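Local structure of carbohydrate oxidase (Microdochium nivale, 3RJA) at residues 250-255 with 350-355; 164-169 with 196-201. The protein oxidises the C1 hydroxyl of mono-, oligo- and polysaccharides to lactones with the help of FAD, reducing molecular oxygen to hydrogen peroxide. All coordinates share one frame; numbering follows the deposited sequence.

The two interactions lie on opposite sides of the chain's centre, one at the adenine end of FAD, the other at the sugar site beyond the flavin. Interaction 2 (164-169 with 196-201) joins strands 160-166 and 196-206 of a six-stranded antiparallel sheet and meets the adenine of FAD. Interaction 1 (250-255 with 350-355) belongs to the eight-stranded antiparallel sheet and meets the bound disaccharide analogue ABL through Tyr-252 and Phe-354; the side chain of Phe-354 lies about 8 Å from FAD. Interaction 1 and interaction 2 do not touch: their centres are about 39 Å apart and their nearest atoms about 23 Å apart.

Interaction 1 (250-255 with 350-355); sequences GDYGAG and DRFWFY. With ABL ((2R,3R,4R,5R)-4,5-dihydroxy-2-(hydroxymethyl)-6-oxopiperidin-3-yl beta-D-glucopyranoside), chain G.
Asp-251, Tyr-252 and Tyr-355 bury the most surface where residues 250-252 run beside strand 352-359. Asp-251 CB lies over one face of the Tyr-355 ring, near its CE2-CZ side, 3.5 Å from Tyr-355 CE2. The backbone link beside it is weak, Asp-251 N lying 3.3 Å from Tyr-355 O. With CG anti to its own backbone N (chi1 -169°), Asp-251 folds its carboxylate over the following turn. The bond from Gly-253 N, two residues on, to Asp-251 OD1 (2.9 Å) makes an Asx turn, its N-H coming from above the carboxylate plane; OD2 takes Gly-255 N on its syn lone pair. Tyr-341 hydroxyl, outside the pair, also bonds to Asp-251 OD2 and to Tyr-355 OH.

Tyr-252 crosses Phe-354 at an angle, the ring planes 59° apart, and its CD1 comes 3.4 Å from Phe-354 CB. Phe-352 turns its edge to the carbonyl of Tyr-252, with Phe-352 CE1 3.4 Å from Tyr-252 O. Within the turn, a water accepts from Ala-254 N and donates to Trp-353 O at 2.7 Å, linking the two backbones.

One face of the Tyr-252 ring meets ABL C6, the glucosyl hydroxymethyl carbon, 3.3 Å above the plane toward the rim, while Tyr-252 OH bonds to Glu-260 and Gln-356. Such an aromatic wall against a sugar's apolar side is common in carbohydrate-binding sites, here the oxidase's substrate pocket.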
loop_
_atom_site.group_PDB
_atom_site.type_symbol
_atom_site.label_atom_id
_atom_site.label_comp_id
_atom_site.label_asym_id
_atom_site.label_seq_id
_atom_site.Cartn_x
_atom_site.Cartn_y
_atom_site.Cartn_z
ATOM N N GLY A 250 -5.563 -2.030 -16.341
ATOM C CA GLY A 250 -5.512 -0.630 -15.969
ATOM C C GLY A 250 -6.021 0.209 -17.125
ATOM O O GLY A 250 -5.841 -0.172 -18.271
ATOM N N ASP A 251 -6.678 1.324 -16.813
ATOM C CA ASP A 251 -7.055 2.322 -17.810
ATOM C C ASP A 251 -6.675 3.715 -17.315
ATOM O O ASP A 251 -7.235 4.192 -16.325
ATOM C CB ASP A 251 -8.546 2.260 -18.090
ATOM C CG ASP A 251 -8.959 3.096 -19.319
ATOM O OD1 ASP A 251 -8.092 3.768 -19.953
ATOM O OD2 ASP A 251 -10.172 3.058 -19.637
ATOM N N TYR A 252 -5.719 4.330 -18.011
ATOM C CA TYR A 252 -5.239 5.681 -17.753
ATOM C C TYR A 252 -5.655 6.643 -18.885
ATOM O O TYR A 252 -5.253 7.806 -18.886
ATOM C CB TYR A 252 -3.704 5.667 -17.611
ATOM C CG TYR A 252 -3.260 4.479 -16.784
ATOM C CD1 TYR A 252 -3.408 4.491 -15.383
ATOM C CD2 TYR A 252 -2.764 3.325 -17.390
ATOM C CE1 TYR A 252 -3.059 3.399 -14.616
ATOM C CE2 TYR A 252 -2.407 2.213 -16.614
ATOM C CZ TYR A 252 -2.555 2.273 -15.230
ATOM O OH TYR A 252 -2.217 1.206 -14.442
ATOM N N GLY A 253 -6.465 6.148 -19.817
ATOM C CA GLY A 253 -6.858 6.896 -21.023
ATOM C C GLY A 253 -8.362 7.054 -21.197
ATOM O O GLY A 253 -8.836 7.193 -22.317
ATOM N N ALA A 254 -9.118 7.031 -20.094
ATOM C CA ALA A 254 -10.575 7.210 -20.143
ATOM C C ALA A 254 -11.175 6.441 -21.312
ATOM O O ALA A 254 -11.892 7.030 -22.135
ATOM C CB ALA A 254 -10.936 8.723 -20.266
ATOM N N GLY A 255 -10.840 5.150 -21.412
ATOM C CA GLY A 255 -11.396 4.289 -22.451
ATOM C C GLY A 255 -10.365 3.523 -23.250
ATOM O O GLY A 255 -10.689 2.978 -24.298
ATOM N N ASP A 350 -12.590 16.516 -17.071
ATOM C CA ASP A 350 -12.015 17.703 -16.452
ATOM C C ASP A 350 -10.798 17.412 -15.566
ATOM O O ASP A 350 -10.070 18.351 -15.183
ATOM C CB ASP A 350 -13.071 18.523 -15.696
ATOM C CG ASP A 350 -13.657 17.786 -14.523
ATOM O OD1 ASP A 350 -13.913 16.562 -14.616
ATOM O OD2 ASP A 350 -13.887 18.446 -13.490
ATOM N N ARG A 351 -10.544 16.134 -15.263
ATOM C CA ARG A 351 -9.299 15.799 -14.568
ATOM C C ARG A 351 -8.816 14.374 -14.935
ATOM O O ARG A 351 -9.558 13.620 -15.550
ATOM C CB ARG A 351 -9.474 15.977 -13.046
ATOM C CG ARG A 351 -10.267 14.861 -12.391
ATOM C CD ARG A 351 -11.750 14.981 -12.668
ATOM N NE ARG A 351 -12.501 14.307 -11.622
ATOM C CZ ARG A 351 -13.792 14.481 -11.386
ATOM N NH1 ARG A 351 -14.353 13.807 -10.400
ATOM N NH2 ARG A 351 -14.520 15.349 -12.131
ATOM N N PHE A 352 -7.582 14.037 -14.570
ATOM C CA PHE A 352 -7.059 12.680 -14.769
ATOM C C PHE A 352 -7.701 11.688 -13.774
ATOM O O PHE A 352 -7.902 12.009 -12.589
ATOM C CB PHE A 352 -5.548 12.693 -14.590
ATOM C CG PHE A 352 -4.903 11.352 -14.722
ATOM C CD1 PHE A 352 -4.958 10.651 -15.917
ATOM C CD2 PHE A 352 -4.227 10.779 -13.633
ATOM C CE1 PHE A 352 -4.363 9.394 -16.037
ATOM C CE2 PHE A 352 -3.612 9.517 -13.735
ATOM C CZ PHE A 352 -3.678 8.826 -14.943
ATOM N N TRP A 353 -8.055 10.504 -14.257
ATOM C CA TRP A 353 -8.503 9.439 -13.367
ATOM C C TRP A 353 -8.002 8.124 -13.929
ATOM O O TRP A 353 -7.748 8.028 -15.135
ATOM C CB TRP A 353 -10.036 9.414 -13.165
ATOM C CG TRP A 353 -10.854 9.171 -14.429
ATOM C CD1 TRP A 353 -11.512 10.127 -15.187
ATOM C CD2 TRP A 353 -11.118 7.908 -15.074
ATOM N NE1 TRP A 353 -12.142 9.534 -16.257
ATOM C CE2 TRP A 353 -11.913 8.181 -16.226
ATOM C CE3 TRP A 353 -10.746 6.578 -14.804
ATOM C CZ2 TRP A 353 -12.370 7.160 -17.096
ATOM C CZ3 TRP A 353 -11.176 5.566 -15.676
ATOM C CH2 TRP A 353 -11.971 5.868 -16.821
ATOM N N PHE A 354 -7.870 7.123 -13.052
ATOM C CA PHE A 354 -7.649 5.747 -13.462
ATOM C C PHE A 354 -8.329 4.736 -12.517
ATOM O O PHE A 354 -8.710 5.074 -11.386
ATOM C CB PHE A 354 -6.154 5.456 -13.644
ATOM C CG PHE A 354 -5.371 5.402 -12.355
ATOM C CD1 PHE A 354 -5.433 4.279 -11.534
ATOM C CD2 PHE A 354 -4.535 6.473 -11.984
ATOM C CE1 PHE A 354 -4.681 4.217 -10.340
ATOM C CE2 PHE A 354 -3.780 6.428 -10.811
ATOM C CZ PHE A 354 -3.856 5.291 -9.980
ATOM N N TYR A 355 -8.507 3.509 -13.005
ATOM C CA TYR A 355 -8.723 2.357 -12.117
ATOM C C TYR A 355 -7.625 1.334 -12.435
ATOM O O TYR A 355 -7.069 1.322 -13.531
ATOM C CB TYR A 355 -10.112 1.728 -12.304
ATOM C CG TYR A 355 -10.283 1.079 -13.663
ATOM C CD1 TYR A 355 -9.803 -0.205 -13.904
ATOM C CD2 TYR A 355 -10.919 1.765 -14.720
ATOM C CE1 TYR A 355 -9.954 -0.801 -15.140
ATOM C CE2 TYR A 355 -11.080 1.180 -15.966
ATOM C CZ TYR A 355 -10.589 -0.105 -16.166
ATOM O OH TYR A 355 -10.709 -0.714 -17.385
HETATM C C1A ABL G . -0.561 3.013 -6.767
HETATM O O1A ABL G . -0.819 2.228 -5.826
HETATM C C2A ABL G . -0.298 2.483 -8.192
HETATM O O2A ABL G . 0.355 1.221 -8.066
HETATM C C3A ABL G . 0.541 3.448 -9.066
HETATM O O3A ABL G . 0.424 2.982 -10.434
HETATM C C4A ABL G . -0.049 4.843 -8.986
HETATM O O1 ABL G . 0.673 5.778 -9.827
HETATM C C5A ABL G . 0.031 5.350 -7.505
HETATM N N5 ABL G . -0.525 4.351 -6.554
HETATM C C6A ABL G . -0.781 6.650 -7.275
HETATM O O6A ABL G . -0.282 7.452 -6.187
HETATM C C1 ABL G . 0.142 6.116 -11.140
HETATM C C2 ABL G . 0.652 7.509 -11.588
HETATM O O2 ABL G . 0.240 8.478 -10.617
HETATM C C3 ABL G . 0.101 7.826 -12.984
HETATM O O3 ABL G . 0.563 9.094 -13.451
HETATM C C4 ABL G . 0.484 6.664 -13.956
HETATM O O4 ABL G . 0.018 6.897 -15.277
HETATM C C5 ABL G . -0.080 5.339 -13.428
HETATM O O5 ABL G . 0.456 5.118 -12.100
HETATM C C6 ABL G . 0.219 4.158 -14.359
HETATM O O6 ABL G . 1.567 3.998 -14.667
HETATM O O HOH W 1 -8.802 7.016 -17.357
#

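Interaction 2 (164-169 with 196-201); sequences TVVLAD and IVAVWK. With FAD (flavin-adenine dinucleotide), chain B.
Thr-164 OG1 lies beside its own backbone N (chi1 -59°) and Val-199 CG2 beside its own (CG1 chi1 -178°); these branches meet across the pair because both side chains leave the same face of the sheet, with Thr-164 OG1 3.8 Å from Val-199 CB. Between this pair and Val-165 with Val-197 the register slips by one residue: two residues, Ala-198 and Val-199, are set against the single Thr-164, which makes a classic beta bulge in an antiparallel pair whose strand axes run at 154°. Thr-164 O accepts from Ala-198 N at 2.9 Å and, weakly, from Val-199 N at 3.5 Å, while Thr-164 N donates to Val-199 O. Beyond the bulge, Val-166 and Ile-196 form a regular hydrogen-bonded pair, joined N to O in both directions.

On the Thr-164 side, the extended Lys-201 chain crosses the threonine obliquely, its CE 3.7 Å from Thr-164 OG1; Glu-174 takes both the Lys-201 ammonium, as a salt bridge, and the Thr-164 hydroxyl. The start of strand 196-206 serves the cofactor with its backbone. Val-197 reads the Watson-Crick edge of the adenine: Val-197 N donates to FAD N1A at 2.9 Å, and FAD N6A donates back to Val-197 O at 3.0 Å.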
loop_
_atom_site.group_PDB
_atom_site.type_symbol
_atom_site.label_atom_id
_atom_site.label_comp_id
_atom_site.label_asym_id
_atom_site.label_seq_id
_atom_site.Cartn_x
_atom_site.Cartn_y
_atom_site.Cartn_z
ATOM N N THR A 164 11.235 -4.762 15.640
ATOM C CA THR A 164 11.453 -4.094 16.899
ATOM C C THR A 164 10.385 -3.015 16.956
ATOM O O THR A 164 10.159 -2.297 15.977
ATOM C CB THR A 164 12.869 -3.477 16.958
ATOM O OG1 THR A 164 13.831 -4.531 16.777
ATOM C CG2 THR A 164 13.130 -2.811 18.309
ATOM N N VAL A 165 9.695 -2.902 18.075
ATOM C CA VAL A 165 8.549 -1.977 18.121
ATOM C C VAL A 165 8.639 -1.118 19.372
ATOM O O VAL A 165 8.891 -1.634 20.469
ATOM C CB VAL A 165 7.213 -2.746 18.133
ATOM C CG1 VAL A 165 6.019 -1.796 17.963
ATOM C CG2 VAL A 165 7.189 -3.818 17.077
ATOM N N VAL A 166 8.405 0.181 19.216
ATOM C CA VAL A 166 8.207 1.095 20.358
ATOM C C VAL A 166 6.723 1.128 20.697
ATOM O O VAL A 166 5.893 1.522 19.844
ATOM C CB VAL A 166 8.706 2.533 20.029
ATOM C CG1 VAL A 166 8.441 3.505 21.216
ATOM C CG2 VAL A 166 10.160 2.513 19.668
ATOM N N LEU A 167 6.374 0.713 21.918
ATOM C CA LEU A 167 4.962 0.669 22.337
ATOM C C LEU A 167 4.488 2.002 22.884
ATOM O O LEU A 167 5.318 2.864 23.179
ATOM C CB LEU A 167 4.712 -0.438 23.383
ATOM C CG LEU A 167 5.101 -1.857 22.978
ATOM C CD1 LEU A 167 4.742 -2.878 24.082
ATOM C CD2 LEU A 167 4.490 -2.265 21.617
ATOM N N ALA A 168 3.168 2.122 23.100
ATOM C CA ALA A 168 2.554 3.360 23.639
ATOM C C ALA A 168 3.056 3.774 25.031
ATOM O O ALA A 168 3.100 4.974 25.369
ATOM C CB ALA A 168 1.014 3.250 23.629
ATOM N N ASP A 169 3.452 2.789 25.827
ATOM C CA ASP A 169 3.979 3.059 27.162
ATOM C C ASP A 169 5.473 3.387 27.169
ATOM O O ASP A 169 6.062 3.571 28.245
ATOM C CB ASP A 169 3.671 1.897 28.114
ATOM C CG ASP A 169 4.398 0.582 27.746
ATOM O OD1 ASP A 169 5.184 0.516 26.769
ATOM O OD2 ASP A 169 4.169 -0.409 28.479
ATOM N N ILE A 196 5.177 2.101 17.122
ATOM C CA ILE A 196 5.954 2.635 15.987
ATOM C C ILE A 196 7.047 1.592 15.706
ATOM O O ILE A 196 7.909 1.333 16.578
ATOM C CB ILE A 196 6.515 4.031 16.296
ATOM C CG1 ILE A 196 5.355 4.987 16.586
ATOM C CG2 ILE A 196 7.430 4.540 15.134
ATOM C CD1 ILE A 196 5.743 6.368 17.058
ATOM N N VAL A 197 6.979 0.944 14.547
ATOM C CA VAL A 197 8.008 -0.035 14.194
ATOM C C VAL A 197 9.320 0.719 13.984
ATOM O O VAL A 197 9.365 1.713 13.229
ATOM C CB VAL A 197 7.664 -0.865 12.935
ATOM C CG1 VAL A 197 8.850 -1.835 12.574
ATOM C CG2 VAL A 197 6.345 -1.651 13.153
ATOM N N ALA A 198 10.369 0.255 14.673
ATOM C CA ALA A 198 11.694 0.910 14.681
ATOM C C ALA A 198 12.714 0.133 13.838
ATOM O O ALA A 198 13.701 0.711 13.370
ATOM C CB ALA A 198 12.220 1.042 16.141
ATOM N N VAL A 199 12.485 -1.173 13.670
ATOM C CA VAL A 199 13.307 -1.997 12.760
ATOM C C VAL A 199 12.393 -3.034 12.113
ATOM O O VAL A 199 11.606 -3.708 12.816
ATOM C CB VAL A 199 14.458 -2.756 13.501
ATOM C CG1 VAL A 199 15.328 -3.573 12.527
ATOM C CG2 VAL A 199 15.343 -1.795 14.321
ATOM N N TRP A 200 12.483 -3.166 10.789
ATOM C CA TRP A 200 11.832 -4.297 10.078
ATOM C C TRP A 200 12.838 -5.413 9.841
ATOM O O TRP A 200 13.942 -5.155 9.360
ATOM C CB TRP A 200 11.264 -3.855 8.725
ATOM C CG TRP A 200 10.174 -2.841 8.857
ATOM C CD1 TRP A 200 10.302 -1.469 8.881
ATOM C CD2 TRP A 200 8.779 -3.122 9.029
ATOM N NE1 TRP A 200 9.058 -0.891 9.067
ATOM C CE2 TRP A 200 8.109 -1.882 9.143
ATOM C CE3 TRP A 200 8.030 -4.309 9.086
ATOM C CZ2 TRP A 200 6.707 -1.794 9.335
ATOM C CZ3 TRP A 200 6.654 -4.225 9.260
ATOM C CH2 TRP A 200 6.002 -2.977 9.382
ATOM N N LYS A 201 12.454 -6.651 10.135
ATOM C CA LYS A 201 13.344 -7.795 9.833
ATOM C C LYS A 201 12.729 -8.598 8.707
ATOM O O LYS A 201 11.626 -9.127 8.825
ATOM C CB LYS A 201 13.652 -8.610 11.097
ATOM C CG LYS A 201 14.074 -7.710 12.273
ATOM C CD LYS A 201 14.270 -8.489 13.540
ATOM C CE LYS A 201 14.525 -7.582 14.756
ATOM N NZ LYS A 201 14.204 -8.366 16.033
HETATM P PA FAD B . 2.839 7.153 5.733
HETATM O O1A FAD B . 4.144 7.685 6.263
HETATM O O2A FAD B . 1.850 8.207 5.306
HETATM O O5B FAD B . 2.161 6.231 6.857
HETATM C C5B FAD B . 1.056 5.402 6.515
HETATM C C4B FAD B . 0.450 4.834 7.810
HETATM O O4B FAD B . 1.402 3.987 8.454
HETATM C C3B FAD B . 0.082 5.918 8.822
HETATM O O3B FAD B . -0.993 5.440 9.634
HETATM C C2B FAD B . 1.344 5.973 9.678
HETATM O O2B FAD B . 1.201 6.520 10.968
HETATM C C1B FAD B . 1.712 4.497 9.722
HETATM N N9A FAD B . 3.144 4.340 9.959
HETATM C C8A FAD B . 4.197 4.977 9.311
HETATM N N7A FAD B . 5.349 4.516 9.870
HETATM C C5A FAD B . 5.046 3.608 10.812
HETATM C C6A FAD B . 5.848 2.851 11.671
HETATM N N6A FAD B . 7.196 2.945 11.628
HETATM N N1A FAD B . 5.218 1.975 12.540
HETATM C C2A FAD B . 3.831 1.889 12.586
HETATM N N3A FAD B . 3.035 2.665 11.768
HETATM C C4A FAD B . 3.654 3.500 10.887
HETATM N N1 FAD B . 0.309 0.416 -2.405
HETATM C C2 FAD B . 0.471 -0.916 -2.804
HETATM O O2 FAD B . 0.091 -1.857 -2.096
HETATM N N3 FAD B . 1.136 -1.143 -4.005
HETATM C C4 FAD B . 1.745 -0.172 -4.777
HETATM O O4 FAD B . 2.424 -0.475 -5.784
HETATM C C4X FAD B . 1.498 1.238 -4.341
HETATM N N5 FAD B . 2.021 2.243 -5.023
HETATM C C5X FAD B . 1.905 3.544 -4.592
HETATM C C6 FAD B . 2.551 4.600 -5.285
HETATM C C7 FAD B . 2.553 5.888 -4.785
HETATM C C7M FAD B . 3.245 7.032 -5.555
HETATM C C8 FAD B . 2.008 6.123 -3.499
HETATM C C8M FAD B . 2.009 7.513 -2.896
HETATM C C9 FAD B . 1.315 5.119 -2.840
HETATM C C9A FAD B . 1.270 3.808 -3.355
HETATM N N10 FAD B . 0.695 2.732 -2.638
HETATM C C10 FAD B . 0.716 1.444 -3.151
HETATM C "C1'" FAD B . 0.005 3.007 -1.335
HETATM C "C2'" FAD B . 0.947 2.751 -0.167
HETATM O "O2'" FAD B . 1.103 1.348 0.011
HETATM C "C3'" FAD B . 0.360 3.323 1.103
HETATM O "O3'" FAD B . 0.029 4.683 0.917
HETATM C "C4'" FAD B . 1.358 3.146 2.260
HETATM O "O4'" FAD B . 0.658 3.104 3.464
HETATM C "C5'" FAD B . 2.415 4.254 2.271
HETATM O "O5'" FAD B . 3.315 4.034 3.322
HETATM P P FAD B . 4.176 5.292 3.885
HETATM O O1P FAD B . 5.147 4.832 4.931
HETATM O O2P FAD B . 4.845 6.014 2.714
HETATM O O3P FAD B . 2.981 6.195 4.448
#